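Local coordinates for TetR family transcription regulator (Marinobacter aquaeolei, PDB 3PAS), which probably binds DNA at cis-regulatory sites and controls transcription as a member of the TetR family, at residues D6-E20 with A35-Y49. Residues are numbered along the deposited sequence; the frame is centred on the assembly and turned at random. Where two conformers were deposited one is given.
Sequences DDSKRIAFLEATVRE and AKAAGLSPATLYIYY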
ATOM      1  N   ASP B   6      28.288 -24.054   5.791  1.00 56.72           N
ATOM      2  CA  ASP B   6      26.905 -24.343   6.175  1.00 56.30           C
ATOM      3  C   ASP B   6      26.038 -23.120   5.930  1.00 54.67           C
ATOM      4  O   ASP B   6      24.930 -23.219   5.365  1.00 51.35           O
ATOM      5  CB  ASP B   6      26.843 -24.714   7.666  1.00 58.09           C
ATOM      6  CG  ASP B   6      25.461 -25.205   8.109  1.00 57.18           C
ATOM      7  OD1 ASP B   6      24.531 -24.380   8.295  1.00 40.95           O
ATOM      8  OD2 ASP B   6      25.330 -26.426   8.327  1.00 60.45           O
ATOM      9  N   ASP B   7      26.549 -21.972   6.370  1.00 51.37           N
ATOM     10  CA  ASP B   7      25.868 -20.716   6.132  1.00 49.96           C
ATOM     11  C   ASP B   7      25.650 -20.523   4.617  1.00 46.36           C
ATOM     12  O   ASP B   7      24.584 -20.102   4.213  1.00 44.45           O
ATOM     13  CB  ASP B   7      26.626 -19.543   6.763  1.00 51.56           C
ATOM     14  CG  ASP B   7      26.501 -19.501   8.300  1.00 54.94           C
ATOM     15  OD1 ASP B   7      25.497 -19.997   8.876  1.00 53.86           O
ATOM     16  OD2 ASP B   7      27.409 -18.919   8.934  1.00 64.97           O
ATOM     17  N   SER B   8      26.599 -20.919   3.781  1.00 42.51           N
ATOM     18  CA  SER B   8      26.484 -20.701   2.338  1.00 41.16           C
ATOM     19  C   SER B   8      25.439 -21.559   1.589  1.00 39.38           C
ATOM     20  O   SER B   8      24.799 -21.088   0.634  1.00 36.19           O
ATOM     21  CB  SER B   8      27.857 -20.862   1.685  1.00 42.67           C
ATOM     22  OG  SER B   8      27.733 -21.039   0.292  1.00 48.41           O
ATOM     23  N   LYS B   9      25.300 -22.825   1.965  1.00 36.38           N
ATOM     24  CA  LYS B   9      24.260 -23.663   1.381  1.00 34.98           C
ATOM     25  C   LYS B   9      22.929 -23.106   1.889  1.00 29.83           C
ATOM     26  O   LYS B   9      21.963 -22.985   1.129  1.00 29.97           O
ATOM     27  CB  LYS B   9      24.397 -25.136   1.834  1.00 38.98           C
ATOM     28  CG  LYS B   9      25.590 -25.877   1.327  1.00 45.70           C
ATOM     29  CD  LYS B   9      25.374 -26.403  -0.056  1.00 40.73           C
ATOM     30  CE  LYS B   9      26.493 -27.320  -0.466  1.00 46.83           C
ATOM     31  NZ  LYS B   9      26.472 -28.597   0.281  1.00 45.28           N
ATOM     32  N   ARG B  10      22.882 -22.752   3.167  1.00 25.60           N
ATOM     33  CA  ARG B  10      21.664 -22.214   3.754  1.00 27.36           C
ATOM     34  C   ARG B  10      21.249 -20.947   3.010  1.00 28.36           C
ATOM     35  O   ARG B  10      20.110 -20.825   2.628  1.00 23.56           O
ATOM     36  CB  ARG B  10      21.785 -21.919   5.241  1.00 29.28           C
ATOM     37  CG  ARG B  10      21.665 -23.146   6.151  1.00 33.97           C
ATOM     38  CD  ARG B  10      21.834 -22.810   7.648  1.00 32.69           C
ATOM     39  NE  ARG B  10      21.783 -24.050   8.459  1.00 37.59           N
ATOM     40  CZ  ARG B  10      20.659 -24.632   8.898  1.00 43.91           C
ATOM     41  NH1 ARG B  10      19.467 -24.110   8.627  1.00 39.67           N
ATOM     42  NH2 ARG B  10      20.708 -25.772   9.589  1.00 42.72           N
ATOM     43  N   ILE B  11      22.187 -20.023   2.816  1.00 28.06           N
ATOM     44  CA  ILE B  11      21.948 -18.782   2.070  0.50 28.24           C
ATOM     45  C   ILE B  11      21.420 -19.047   0.658  1.00 27.92           C
ATOM     46  O   ILE B  11      20.543 -18.317   0.155  1.00 25.15           O
ATOM     47  CB  ILE B  11      23.245 -17.909   1.996  0.50 30.31           C
ATOM     48  CG1 ILE B  11      23.609 -17.385   3.383  0.50 30.82           C
ATOM     49  CG2 ILE B  11      23.077 -16.696   1.034  0.50 25.24           C
ATOM     50  CD1 ILE B  11      22.683 -16.344   3.874  0.50 33.07           C
ATOM     51  N   ALA B  12      21.929 -20.090   0.012  1.00 24.00           N
ATOM     52  CA  ALA B  12      21.494 -20.435  -1.319  1.00 24.34           C
ATOM     53  C   ALA B  12      20.014 -20.772  -1.281  1.00 24.77           C
ATOM     54  O   ALA B  12      19.237 -20.285  -2.141  1.00 23.62           O
ATOM     55  CB  ALA B  12      22.319 -21.573  -1.941  1.00 22.83           C
ATOM     56  N   PHE B  13      19.601 -21.554  -0.277  1.00 23.72           N
ATOM     57  CA  PHE B  13      18.179 -21.900  -0.145  1.00 21.61           C
ATOM     58  C   PHE B  13      17.279 -20.750   0.272  1.00 21.37           C
ATOM     59  O   PHE B  13      16.165 -20.637  -0.241  1.00 21.27           O
ATOM     60  CB  PHE B  13      17.975 -23.086   0.805  1.00 25.22           C
ATOM     61  CG  PHE B  13      18.559 -24.387   0.303  1.00 21.77           C
ATOM     62  CD1 PHE B  13      18.114 -24.972  -0.879  1.00 19.44           C
ATOM     63  CD2 PHE B  13      19.562 -25.014   1.016  1.00 26.07           C
ATOM     64  CE1 PHE B  13      18.652 -26.153  -1.337  1.00 19.88           C
ATOM     65  CE2 PHE B  13      20.088 -26.214   0.570  1.00 22.12           C
ATOM     66  CZ  PHE B  13      19.635 -26.789  -0.617  1.00 19.44           C
ATOM     67  N   LEU B  14      17.746 -19.921   1.215  1.00 21.25           N
ATOM     68  CA  LEU B  14      17.004 -18.806   1.687  1.00 23.08           C
ATOM     69  C   LEU B  14      16.786 -17.784   0.549  1.00 22.83           C
ATOM     70  O   LEU B  14      15.683 -17.341   0.328  1.00 21.96           O
ATOM     71  CB  LEU B  14      17.712 -18.156   2.884  1.00 22.90           C
ATOM     72  CG  LEU B  14      17.805 -19.035   4.128  1.00 27.30           C
ATOM     73  CD1 LEU B  14      18.926 -18.576   5.051  1.00 27.06           C
ATOM     74  CD2 LEU B  14      16.429 -19.114   4.805  1.00 21.75           C
ATOM     75  N   GLU B  15      17.844 -17.483  -0.199  1.00 22.49           N
ATOM     76  CA  GLU B  15      17.756 -16.584  -1.349  1.00 23.78           C
ATOM     77  C   GLU B  15      16.861 -17.152  -2.467  1.00 22.98           C
ATOM     78  O   GLU B  15      16.071 -16.435  -3.058  1.00 23.80           O
ATOM     79  CB  GLU B  15      19.175 -16.290  -1.862  1.00 23.60           C
ATOM     80  CG  GLU B  15      19.945 -15.293  -1.005  1.00 23.90           C
ATOM     81  CD  GLU B  15      19.381 -13.851  -1.073  1.00 27.95           C
ATOM     82  OE1 GLU B  15      18.617 -13.502  -2.017  1.00 34.24           O
ATOM     83  OE2 GLU B  15      19.681 -13.055  -0.169  1.00 29.48           O
ATOM     84  N   ALA B  16      16.952 -18.444  -2.735  1.00 21.24           N
ATOM     85  CA  ALA B  16      16.102 -19.076  -3.756  1.00 21.54           C
ATOM     86  C   ALA B  16      14.627 -18.990  -3.337  1.00 18.44           C
ATOM     87  O   ALA B  16      13.741 -18.808  -4.181  1.00 24.19           O
ATOM     88  CB  ALA B  16      16.518 -20.540  -3.963  1.00 18.16           C
ATOM     89  N   THR B  17      14.368 -19.109  -2.034  1.00 20.45           N
ATOM     90  CA  THR B  17      13.012 -19.000  -1.487  1.00 19.27           C
ATOM     91  C   THR B  17      12.515 -17.558  -1.699  1.00 20.81           C
ATOM     92  O   THR B  17      11.420 -17.360  -2.193  1.00 22.07           O
ATOM     93  CB  THR B  17      12.952 -19.360  -0.016  1.00 22.05           C
ATOM     94  OG1 THR B  17      13.368 -20.712   0.179  1.00 20.20           O
ATOM     95  CG2 THR B  17      11.525 -19.254   0.524  1.00 19.77           C
ATOM     96  N   VAL B  18      13.320 -16.570  -1.283  1.00 23.60           N
ATOM     97  CA  VAL B  18      13.015 -15.140  -1.575  1.00 21.04           C
ATOM     98  C   VAL B  18      12.656 -14.919  -3.061  1.00 23.88           C
ATOM     99  O   VAL B  18      11.608 -14.366  -3.339  1.00 24.62           O
ATOM    100  CB  VAL B  18      14.164 -14.203  -1.223  1.00 20.68           C
ATOM    101  CG1 VAL B  18      13.852 -12.745  -1.771  1.00 18.21           C
ATOM    102  CG2 VAL B  18      14.399 -14.198   0.303  1.00 17.19           C
ATOM    103  N   ARG B  19      13.488 -15.393  -3.999  1.00 24.49           N
ATOM    104  CA  ARG B  19      13.228 -15.205  -5.417  1.00 26.57           C
ATOM    105  C   ARG B  19      11.980 -15.868  -5.948  1.00 27.94           C
ATOM    106  O   ARG B  19      11.183 -15.219  -6.661  1.00 24.26           O
ATOM    107  CB  ARG B  19      14.424 -15.635  -6.299  1.00 28.24           C
ATOM    108  CG  ARG B  19      15.674 -14.843  -6.053  1.00 36.39           C
ATOM    109  CD  ARG B  19      16.730 -15.104  -7.131  1.00 39.82           C
ATOM    110  NE  ARG B  19      17.030 -16.516  -7.331  1.00 32.64           N
ATOM    111  CZ  ARG B  19      17.854 -17.242  -6.577  1.00 30.55           C
ATOM    112  NH1 ARG B  19      18.468 -16.702  -5.546  1.00 30.37           N
ATOM    113  NH2 ARG B  19      18.062 -18.515  -6.864  1.00 32.76           N
ATOM    114  N   GLU B  20      11.781 -17.144  -5.597  1.00 22.10           N
ATOM    115  CA  GLU B  20      10.668 -17.900  -6.113  1.00 25.22           C
ATOM    116  C   GLU B  20       9.342 -17.394  -5.562  1.00 24.19           C
ATOM    117  O   GLU B  20       8.357 -17.250  -6.317  1.00 27.54           O
ATOM    118  CB  GLU B  20      10.877 -19.389  -5.854  1.00 23.95           C
ATOM    119  CG  GLU B  20      12.014 -19.968  -6.625  1.00 31.47           C
ATOM    120  CD  GLU B  20      11.766 -19.966  -8.131  1.00 37.98           C
ATOM    121  OE1 GLU B  20      10.760 -20.567  -8.560  1.00 40.26           O
ATOM    122  OE2 GLU B  20      12.594 -19.374  -8.863  1.00 39.12           O
ATOM    123  N   ALA B  35      14.740 -25.774  -4.459  1.00 20.90           N
ATOM    124  CA  ALA B  35      16.008 -26.529  -4.592  1.00 22.53           C
ATOM    125  C   ALA B  35      16.659 -26.291  -6.010  1.00 22.80           C
ATOM    126  O   ALA B  35      17.874 -25.966  -6.150  1.00 25.50           O
ATOM    127  CB  ALA B  35      15.774 -28.016  -4.332  1.00 21.12           C
ATOM    128  N   LYS B  36      15.828 -26.404  -7.029  1.00 24.54           N
ATOM    129  CA  LYS B  36      16.265 -26.210  -8.408  1.00 29.50           C
ATOM    130  C   LYS B  36      16.818 -24.778  -8.599  1.00 29.13           C
ATOM    131  O   LYS B  36      17.914 -24.587  -9.136  1.00 29.68           O
ATOM    132  CB  LYS B  36      15.107 -26.503  -9.351  1.00 32.13           C
ATOM    133  CG  LYS B  36      15.520 -26.728 -10.788  1.00 41.39           C
ATOM    134  CD  LYS B  36      14.325 -27.075 -11.692  1.00 43.05           C
ATOM    135  CE  LYS B  36      13.870 -28.535 -11.519  1.00 54.06           C
ATOM    136  NZ  LYS B  36      13.222 -29.075 -12.758  1.00 55.54           N
ATOM    137  N   ALA B  37      16.100 -23.791  -8.084  1.00 23.87           N
ATOM    138  CA  ALA B  37      16.533 -22.420  -8.169  1.00 25.09           C
ATOM    139  C   ALA B  37      17.852 -22.205  -7.450  1.00 27.07           C
ATOM    140  O   ALA B  37      18.633 -21.375  -7.858  1.00 29.26           O
ATOM    141  CB  ALA B  37      15.488 -21.512  -7.657  1.00 23.62           C
ATOM    142  N   ALA B  38      18.083 -22.923  -6.349  1.00 24.42           N
ATOM    143  CA  ALA B  38      19.314 -22.880  -5.636  1.00 22.22           C
ATOM    144  C   ALA B  38      20.459 -23.691  -6.277  1.00 24.63           C
ATOM    145  O   ALA B  38      21.544 -23.664  -5.764  1.00 27.90           O
ATOM    146  CB  ALA B  38      19.092 -23.380  -4.165  1.00 20.33           C
ATOM    147  N   GLY B  39      20.197 -24.502  -7.295  1.00 27.66           N
ATOM    148  CA  GLY B  39      21.228 -25.379  -7.884  1.00 30.71           C
ATOM    149  C   GLY B  39      21.574 -26.619  -7.071  1.00 32.96           C
ATOM    150  O   GLY B  39      22.680 -27.183  -7.207  1.00 32.44           O
ATOM    151  N   LEU B  40      20.637 -27.065  -6.238  1.00 29.46           N
ATOM    152  CA  LEU B  40      20.875 -28.157  -5.299  1.00 30.24           C
ATOM    153  C   LEU B  40      19.709 -29.133  -5.253  1.00 29.93           C
ATOM    154  O   LEU B  40      18.664 -28.878  -5.783  1.00 28.14           O
ATOM    155  CB  LEU B  40      21.137 -27.559  -3.908  1.00 29.31           C
ATOM    156  CG  LEU B  40      22.350 -26.638  -3.814  1.00 31.35           C
ATOM    157  CD1 LEU B  40      22.305 -25.828  -2.497  1.00 28.16           C
ATOM    158  CD2 LEU B  40      23.677 -27.445  -3.960  1.00 33.64           C
ATOM    159  N   SER B  41      19.922 -30.303  -4.672  1.00 29.18           N
ATOM    160  CA  SER B  41      18.897 -31.313  -4.650  1.00 28.28           C
ATOM    161  C   SER B  41      17.929 -31.071  -3.499  1.00 26.53           C
ATOM    162  O   SER B  41      18.281 -30.425  -2.546  1.00 22.85           O
ATOM    163  CB  SER B  41      19.513 -32.688  -4.465  1.00 27.53           C
ATOM    164  OG  SER B  41      20.096 -32.833  -3.178  1.00 30.59           O
ATOM    165  N   PRO B  42      16.691 -31.574  -3.608  1.00 25.93           N
ATOM    166  CA  PRO B  42      15.801 -31.531  -2.450  1.00 24.90           C
ATOM    167  C   PRO B  42      16.395 -32.272  -1.242  1.00 27.30           C
ATOM    168  O   PRO B  42      16.209 -31.831  -0.112  1.00 21.74           O
ATOM    169  CB  PRO B  42      14.538 -32.225  -2.947  1.00 27.65           C
ATOM    170  CG  PRO B  42      14.564 -32.049  -4.424  1.00 31.18           C
ATOM    171  CD  PRO B  42      16.009 -31.995  -4.834  1.00 28.12           C
ATOM    172  N   ALA B  43      17.121 -33.380  -1.465  1.00 25.04           N
ATOM    173  CA  ALA B  43      17.775 -34.119  -0.352  1.00 24.86           C
ATOM    174  C   ALA B  43      18.693 -33.180   0.407  1.00 21.29           C
ATOM    175  O   ALA B  43      18.679 -33.155   1.623  1.00 22.85           O
ATOM    176  CB  ALA B  43      18.573 -35.431  -0.881  1.00 24.41           C
ATOM    177  N   THR B  44      19.408 -32.335  -0.311  1.00 21.31           N
ATOM    178  CA  THR B  44      20.266 -31.331   0.319  1.00 19.68           C
ATOM    179  C   THR B  44      19.474 -30.291   1.098  1.00 21.11           C
ATOM    180  O   THR B  44      19.841 -29.942   2.198  1.00 20.00           O
ATOM    181  CB  THR B  44      21.193 -30.666  -0.715  1.00 23.39           C
ATOM    182  OG1 THR B  44      22.010 -31.685  -1.311  1.00 27.26           O
ATOM    183  CG2 THR B  44      22.084 -29.612  -0.058  1.00 21.07           C
ATOM    184  N   LEU B  45      18.413 -29.763   0.492  1.00 18.92           N
ATOM    185  CA  LEU B  45      17.553 -28.836   1.140  1.00 19.41           C
ATOM    186  C   LEU B  45      17.102 -29.403   2.486  1.00 20.12           C
ATOM    187  O   LEU B  45      17.158 -28.694   3.521  1.00 18.21           O
ATOM    188  CB  LEU B  45      16.351 -28.497   0.234  1.00 19.82           C
ATOM    189  CG  LEU B  45      15.433 -27.378   0.720  1.00 16.28           C
ATOM    190  CD1 LEU B  45      14.699 -26.635  -0.467  1.00 17.31           C
ATOM    191  CD2 LEU B  45      14.408 -27.926   1.722  1.00 17.25           C
ATOM    192  N   TYR B  46      16.644 -30.657   2.494  1.00 19.37           N
ATOM    193  CA  TYR B  46      16.196 -31.260   3.725  1.00 19.55           C
ATOM    194  C   TYR B  46      17.272 -31.427   4.814  1.00 22.00           C
ATOM    195  O   TYR B  46      16.952 -31.639   5.984  1.00 20.51           O
ATOM    196  CB  TYR B  46      15.490 -32.583   3.482  1.00 20.40           C
ATOM    197  CG  TYR B  46      14.181 -32.476   2.684  1.00 22.13           C
ATOM    198  CD1 TYR B  46      13.182 -31.579   3.036  1.00 21.75           C
ATOM    199  CD2 TYR B  46      13.954 -33.294   1.593  1.00 24.64           C
ATOM    200  CE1 TYR B  46      11.992 -31.521   2.339  1.00 18.72           C
ATOM    201  CE2 TYR B  46      12.778 -33.235   0.872  1.00 30.83           C
ATOM    202  CZ  TYR B  46      11.803 -32.356   1.257  1.00 25.58           C
ATOM    203  OH  TYR B  46      10.668 -32.296   0.537  1.00 23.55           O
ATOM    204  N   ILE B  47      18.533 -31.334   4.451  1.00 21.86           N
ATOM    205  CA  ILE B  47      19.593 -31.332   5.500  1.00 23.92           C
ATOM    206  C   ILE B  47      19.388 -30.111   6.428  1.00 21.84           C
ATOM    207  O   ILE B  47      19.523 -30.174   7.668  1.00 20.56           O
ATOM    208  CB  ILE B  47      21.019 -31.279   4.890  1.00 22.18           C
ATOM    209  CG1 ILE B  47      21.281 -32.512   4.022  1.00 22.14           C
ATOM    210  CG2 ILE B  47      22.045 -31.193   6.004  1.00 26.04           C
ATOM    211  CD1 ILE B  47      22.595 -32.504   3.219  1.00 25.03           C
ATOM    212  N   TYR B  48      19.018 -29.005   5.815  1.00 23.99           N
ATOM    213  CA  TYR B  48      18.928 -27.737   6.526  1.00 22.77           C
ATOM    214  C   TYR B  48      17.536 -27.328   6.989  1.00 26.01           C
ATOM    215  O   TYR B  48      17.396 -26.660   8.020  1.00 22.12           O
ATOM    216  CB  TYR B  48      19.499 -26.653   5.615  1.00 23.88           C
ATOM    217  CG  TYR B  48      20.890 -26.984   5.194  1.00 26.72           C
ATOM    218  CD1 TYR B  48      21.962 -26.857   6.071  1.00 32.79           C
ATOM    219  CD2 TYR B  48      21.132 -27.501   3.952  1.00 26.94           C
ATOM    220  CE1 TYR B  48      23.275 -27.202   5.657  1.00 26.91           C
ATOM    221  CE2 TYR B  48      22.396 -27.863   3.547  1.00 30.06           C
ATOM    222  CZ  TYR B  48      23.465 -27.710   4.391  1.00 32.80           C
ATOM    223  OH  TYR B  48      24.694 -28.081   3.943  1.00 39.24           O
ATOM    224  N   TYR B  49      16.517 -27.722   6.219  1.00 24.60           N
ATOM    225  CA  TYR B  49      15.129 -27.317   6.474  1.00 23.52           C
ATOM    226  C   TYR B  49      14.257 -28.547   6.399  1.00 24.83           C
ATOM    227  O   TYR B  49      14.348 -29.301   5.437  1.00 22.61           O
ATOM    228  CB  TYR B  49      14.694 -26.249   5.467  1.00 23.98           C
ATOM    229  CG  TYR B  49      15.628 -25.065   5.577  1.00 21.82           C
ATOM    230  CD1 TYR B  49      15.545 -24.192   6.673  1.00 21.55           C
ATOM    231  CD2 TYR B  49      16.627 -24.866   4.651  1.00 26.58           C
ATOM    232  CE1 TYR B  49      16.442 -23.213   6.830  1.00 26.61           C
ATOM    233  CE2 TYR B  49      17.514 -23.847   4.777  1.00 26.43           C
ATOM    234  CZ  TYR B  49      17.427 -23.030   5.863  1.00 27.66           C
ATOM    235  OH  TYR B  49      18.326 -22.021   6.019  1.00 30.85           O
TER
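Against Y48 and Y49, R10 NE is fixed by a 2.8 Å hydrogen bond to OD1 of D6, one turn earlier, as part of a salt bridge; the acceptor lies 4° out of the guanidinium plane and offers its syn lone pair. Across the contact R10 NH1 makes a weak bond to O of Y48, well off straight. Because the chain is extended from CG to NE, the guanidinium lies across Y48, whose CD1 sits over one of its faces near the rim, the two planes being 78° apart. The Y49 OH lies near the edge of the same group, 3.5 Å from R10 CG, and meets CG of L14 at 3.6 Å. A leucine in place of R10 would probably leave the D6 carboxylate without its mate and the Y48 carbonyl without this weak donor. The Y48 ring fits as a knob among D6, K9, R10 and F13: D6 OD2 meets its edge at CE1, while the aliphatic part of K9 brings CG to 3.5 Å from the Y48 OH.

Deeper in, F13 fills the complementary hole between A35, T44, L45 and Y48. CA of L45 stands 3.8 Å from the F13 ring centroid, over the face, a CH-pi contact, whereas T44 CG2 lies in plane at the edge. L40 crosses F13 at about a right angle, CD1 touching F13 CZ at 3.4 Å. Farther along, small residues allow close approach, A16 CB lying 3.8 Å from A38 CB, just before the Schellman turn at G39. Behind, T17 and L14 meet helix 52-76. The axes of segments 6-20 and 42-48 cross at -109°, consistent with the first helix packing on the predicted helix-turn-helix, and its probable recognition helix 42-48, in a TetR-type DNA-binding domain.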